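Local coordinates for putative tetR family transcriptional regulator (Streptomyces coelicolor A3, PDB 2Q24), which probably binds cis-regulatory DNA through a helix-turn-helix motif, as a dimeric transcription factor of the TetR family, at residues T94-L105 against F156-S167. Sequence-based numbering, arbitrary orientation.
Sequences TRRFIDYATAKL and FAALAGIALTSS
T94 meets L159 through carbon alone: its CB and CG2 lie against the two leucine methyls, with CB 3.9 Å from CD2, while its OG1 is turned back to the carbonyl of R91 in its own helix. One turn on, F97 projects its ring across to the other helix, CG anti to the backbone N (chi1 178°). Its CE1 edge addresses the face of F156 in a T-shaped pair, supported by a centroid separation of 5.3 Å and planes at 76°. L159 CD1 covers one face of the F97 ring and Y100 CD2 the other, and L159 CB comes within 3.4 Å of F97 CE2; I129 of helix 125-142 also touches both phenylalanines. Shortening F97 to an alanine removes the ring, which is likely to leave a gap between L159 and Y100 and F156 without its edge-on partner. I98 reaches over with CD1, which sits 3.2 Å from L159 O and also touches I162 CG2 and A163 CB. At A101 the approach is tighter than ordinary van der Waals contact: A101 CB and A163 CB are 3.3 Å apart, consistent with two alanines allowing a close approach here. T102 OG1 lies 2.9 Å from OG of S167, a residue just past the end of helix 152-165; S167 OG itself donates to A163 O (2.6 Å), which ties the serine hydroxyl back to the last turn. L105 completes the run, CD1 against L164 CD2 and CD2 near S167 CB. With the helix axes 9.0 Å apart and crossing at -54°, the cohesion of these two helices of the SbtR-like C-terminal domain probably rests mainly on apolar and aromatic packing, with the T102 and S167 hydroxyls close together at the end near S167.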
loop_
_atom_site.group_PDB
_atom_site.type_symbol
_atom_site.label_atom_id
_atom_site.label_comp_id
_atom_site.label_asym_id
_atom_site.label_seq_id
_atom_site.Cartn_x
_atom_site.Cartn_y
_atom_site.Cartn_z
ATOM N N THR B 94 9.073 -13.727 -1.515
ATOM C CA THR B 94 9.725 -13.445 -2.769
ATOM C C THR B 94 9.085 -14.190 -3.956
ATOM O O THR B 94 9.053 -13.694 -5.023
ATOM C CB THR B 94 11.250 -13.693 -2.729
ATOM O OG1 THR B 94 11.530 -15.063 -2.584
ATOM C CG2 THR B 94 11.911 -12.873 -1.685
ATOM N N ARG B 95 8.586 -15.394 -3.730
ATOM C CA ARG B 95 7.805 -16.085 -4.770
ATOM C C ARG B 95 6.523 -15.297 -5.092
ATOM O O ARG B 95 6.157 -15.144 -6.265
ATOM C CB ARG B 95 7.525 -17.562 -4.380
ATOM C CG ARG B 95 8.749 -18.444 -4.395
ATOM C CD ARG B 95 8.467 -20.001 -4.215
ATOM N NE ARG B 95 7.346 -20.406 -5.040
ATOM C CZ ARG B 95 7.437 -20.914 -6.273
ATOM N NH1 ARG B 95 8.625 -21.135 -6.836
ATOM N NH2 ARG B 95 6.319 -21.219 -6.929
ATOM N N ARG B 96 5.863 -14.767 -4.064
ATOM C CA ARG B 96 4.657 -13.933 -4.277
ATOM C C ARG B 96 5.018 -12.649 -5.010
ATOM O O ARG B 96 4.253 -12.165 -5.852
ATOM C CB ARG B 96 3.939 -13.608 -2.938
ATOM C CG ARG B 96 3.409 -14.868 -2.198
ATOM C CD ARG B 96 2.479 -15.686 -3.090
ATOM N NE ARG B 96 1.194 -15.052 -3.217
ATOM C CZ ARG B 96 0.447 -15.016 -4.326
ATOM N NH1 ARG B 96 0.851 -15.552 -5.484
ATOM N NH2 ARG B 96 -0.735 -14.417 -4.256
ATOM N N PHE B 97 6.178 -12.094 -4.697
ATOM C CA PHE B 97 6.654 -10.936 -5.458
ATOM C C PHE B 97 6.799 -11.304 -6.938
ATOM O O PHE B 97 6.354 -10.528 -7.813
ATOM C CB PHE B 97 8.011 -10.427 -4.946
ATOM C CG PHE B 97 8.526 -9.251 -5.755
ATOM C CD1 PHE B 97 8.200 -7.956 -5.390
ATOM C CD2 PHE B 97 9.270 -9.465 -6.909
ATOM C CE1 PHE B 97 8.665 -6.880 -6.163
ATOM C CE2 PHE B 97 9.694 -8.406 -7.694
ATOM C CZ PHE B 97 9.418 -7.133 -7.321
ATOM N N ILE B 98 7.458 -12.442 -7.243
ATOM C CA ILE B 98 7.621 -12.812 -8.663
ATOM C C ILE B 98 6.263 -13.020 -9.311
ATOM O O ILE B 98 6.067 -12.620 -10.459
ATOM C CB ILE B 98 8.558 -14.044 -8.869
ATOM C CG1 ILE B 98 9.948 -13.639 -8.446
ATOM C CG2 ILE B 98 8.595 -14.520 -10.371
ATOM C CD1 ILE B 98 10.633 -12.647 -9.394
ATOM N N ASP B 99 5.311 -13.604 -8.570
ATOM C CA ASP B 99 3.906 -13.779 -9.072
ATOM C C ASP B 99 3.287 -12.409 -9.461
ATOM O O ASP B 99 2.683 -12.261 -10.535
ATOM C CB ASP B 99 3.019 -14.400 -8.004
ATOM C CG ASP B 99 3.344 -15.883 -7.708
ATOM O OD1 ASP B 99 3.937 -16.590 -8.556
ATOM O OD2 ASP B 99 2.924 -16.329 -6.607
ATOM N N TYR B 100 3.457 -11.426 -8.583
ATOM C CA TYR B 100 3.027 -10.032 -8.794
ATOM C C TYR B 100 3.731 -9.390 -10.000
ATOM O O TYR B 100 3.095 -8.778 -10.860
ATOM C CB TYR B 100 3.315 -9.227 -7.522
ATOM C CG TYR B 100 3.580 -7.772 -7.804
ATOM C CD1 TYR B 100 2.552 -6.911 -8.162
ATOM C CD2 TYR B 100 4.900 -7.269 -7.772
ATOM C CE1 TYR B 100 2.816 -5.567 -8.467
ATOM C CE2 TYR B 100 5.159 -5.916 -8.054
ATOM C CZ TYR B 100 4.116 -5.090 -8.424
ATOM O OH TYR B 100 4.368 -3.754 -8.702
ATOM N N ALA B 101 5.056 -9.526 -10.057
ATOM C CA ALA B 101 5.835 -8.877 -11.134
ATOM C C ALA B 101 5.562 -9.484 -12.527
ATOM O O ALA B 101 5.576 -8.785 -13.560
ATOM C CB ALA B 101 7.337 -8.939 -10.760
ATOM N N THR B 102 5.307 -10.780 -12.542
ATOM C CA THR B 102 4.886 -11.507 -13.748
ATOM C C THR B 102 3.546 -10.975 -14.249
ATOM O O THR B 102 3.385 -10.699 -15.473
ATOM C CB THR B 102 4.829 -13.039 -13.470
ATOM O OG1 THR B 102 6.186 -13.499 -13.307
ATOM C CG2 THR B 102 4.170 -13.813 -14.646
ATOM N N ALA B 103 2.584 -10.845 -13.328
ATOM C CA ALA B 103 1.276 -10.232 -13.625
ATOM C C ALA B 103 1.402 -8.787 -14.129
ATOM O O ALA B 103 0.795 -8.414 -15.173
ATOM C CB ALA B 103 0.352 -10.333 -12.423
ATOM N N LYS B 104 2.238 -7.998 -13.451
ATOM C CA LYS B 104 2.536 -6.615 -13.856
ATOM C C LYS B 104 3.016 -6.589 -15.305
ATOM O O LYS B 104 2.526 -5.796 -16.137
ATOM C CB LYS B 104 3.619 -6.030 -12.946
ATOM C CG LYS B 104 3.844 -4.533 -13.144
ATOM C CD LYS B 104 4.920 -4.042 -12.221
ATOM C CE LYS B 104 5.084 -2.546 -12.315
ATOM N NZ LYS B 104 5.690 -2.169 -13.601
ATOM N N LEU B 105 3.964 -7.478 -15.625
ATOM C CA LEU B 105 4.523 -7.507 -16.993
ATOM C C LEU B 105 3.451 -7.907 -17.977
ATOM O O LEU B 105 3.366 -7.345 -19.064
ATOM C CB LEU B 105 5.730 -8.462 -17.065
ATOM C CG LEU B 105 6.515 -8.525 -18.386
ATOM C CD1 LEU B 105 7.568 -7.390 -18.413
ATOM C CD2 LEU B 105 7.194 -9.864 -18.389
ATOM N N PHE B 156 14.843 -5.326 -3.987
ATOM C CA PHE B 156 13.728 -5.137 -4.891
ATOM C C PHE B 156 14.191 -5.266 -6.361
ATOM O O PHE B 156 13.556 -5.906 -7.197
ATOM C CB PHE B 156 13.088 -3.771 -4.637
ATOM C CG PHE B 156 11.845 -3.515 -5.461
ATOM C CD1 PHE B 156 10.566 -3.562 -4.857
ATOM C CD2 PHE B 156 11.930 -3.152 -6.800
ATOM C CE1 PHE B 156 9.425 -3.255 -5.587
ATOM C CE2 PHE B 156 10.774 -2.886 -7.550
ATOM C CZ PHE B 156 9.499 -2.975 -6.916
ATOM N N ALA B 157 15.291 -4.603 -6.681
ATOM C CA ALA B 157 15.801 -4.608 -8.064
ATOM C C ALA B 157 16.226 -6.032 -8.478
ATOM O O ALA B 157 16.087 -6.423 -9.606
ATOM C CB ALA B 157 16.985 -3.680 -8.152
ATOM N N ALA B 158 16.770 -6.776 -7.531
ATOM C CA ALA B 158 17.164 -8.197 -7.816
ATOM C C ALA B 158 15.953 -9.011 -8.183
ATOM O O ALA B 158 15.915 -9.706 -9.196
ATOM C CB ALA B 158 17.906 -8.788 -6.540
ATOM N N LEU B 159 14.903 -8.913 -7.375
ATOM C CA LEU B 159 13.685 -9.669 -7.700
ATOM C C LEU B 159 13.005 -9.216 -9.021
ATOM O O LEU B 159 12.492 -10.033 -9.784
ATOM C CB LEU B 159 12.708 -9.532 -6.508
ATOM C CG LEU B 159 13.205 -10.077 -5.164
ATOM C CD1 LEU B 159 12.187 -9.630 -3.994
ATOM C CD2 LEU B 159 13.352 -11.568 -5.211
ATOM N N ALA B 160 12.969 -7.914 -9.240
ATOM C CA ALA B 160 12.452 -7.329 -10.482
ATOM C C ALA B 160 13.187 -7.918 -11.672
ATOM O O ALA B 160 12.566 -8.191 -12.682
ATOM C CB ALA B 160 12.593 -5.844 -10.494
ATOM N N GLY B 161 14.504 -8.089 -11.531
ATOM C CA GLY B 161 15.299 -8.609 -12.625
ATOM C C GLY B 161 14.941 -10.047 -12.972
ATOM O O GLY B 161 14.893 -10.431 -14.148
ATOM N N ILE B 162 14.697 -10.843 -11.934
ATOM C CA ILE B 162 14.292 -12.250 -12.121
ATOM C C ILE B 162 12.967 -12.283 -12.872
ATOM O O ILE B 162 12.786 -13.074 -13.779
ATOM C CB ILE B 162 14.143 -12.970 -10.757
ATOM C CG1 ILE B 162 15.558 -13.023 -10.122
ATOM C CG2 ILE B 162 13.573 -14.425 -10.928
ATOM C CD1 ILE B 162 15.590 -13.610 -8.730
ATOM N N ALA B 163 12.034 -11.433 -12.472
ATOM C CA ALA B 163 10.713 -11.347 -13.207
ATOM C C ALA B 163 10.855 -10.981 -14.671
ATOM O O ALA B 163 10.202 -11.560 -15.572
ATOM C CB ALA B 163 9.792 -10.356 -12.491
ATOM N N LEU B 164 11.787 -10.078 -14.965
ATOM C CA LEU B 164 12.019 -9.720 -16.355
ATOM C C LEU B 164 12.694 -10.806 -17.184
ATOM O O LEU B 164 12.389 -10.945 -18.366
ATOM C CB LEU B 164 12.847 -8.436 -16.454
ATOM C CG LEU B 164 12.199 -7.177 -15.886
ATOM C CD1 LEU B 164 13.275 -6.100 -15.853
ATOM C CD2 LEU B 164 11.017 -6.726 -16.763
ATOM N N THR B 165 13.602 -11.574 -16.595
ATOM C CA THR B 165 14.291 -12.587 -17.372
ATOM C C THR B 165 13.540 -13.913 -17.436
ATOM O O THR B 165 13.733 -14.693 -18.375
ATOM C CB THR B 165 15.697 -12.899 -16.795
ATOM O OG1 THR B 165 15.568 -13.320 -15.447
ATOM C CG2 THR B 165 16.620 -11.657 -16.858
ATOM N N SER B 166 12.718 -14.188 -16.425
ATOM C CA SER B 166 12.298 -15.549 -16.165
ATOM C C SER B 166 10.803 -15.721 -15.914
ATOM O O SER B 166 10.424 -16.583 -15.140
ATOM C CB SER B 166 13.119 -16.111 -14.985
ATOM O OG SER B 166 14.505 -15.896 -15.229
ATOM N N SER B 167 9.991 -14.944 -16.631
ATOM C CA SER B 167 8.532 -14.932 -16.452
ATOM C C SER B 167 7.737 -15.938 -17.269
ATOM O O SER B 167 6.594 -16.225 -16.913
ATOM C CB SER B 167 7.968 -13.532 -16.711
ATOM O OG SER B 167 7.990 -12.831 -15.497
#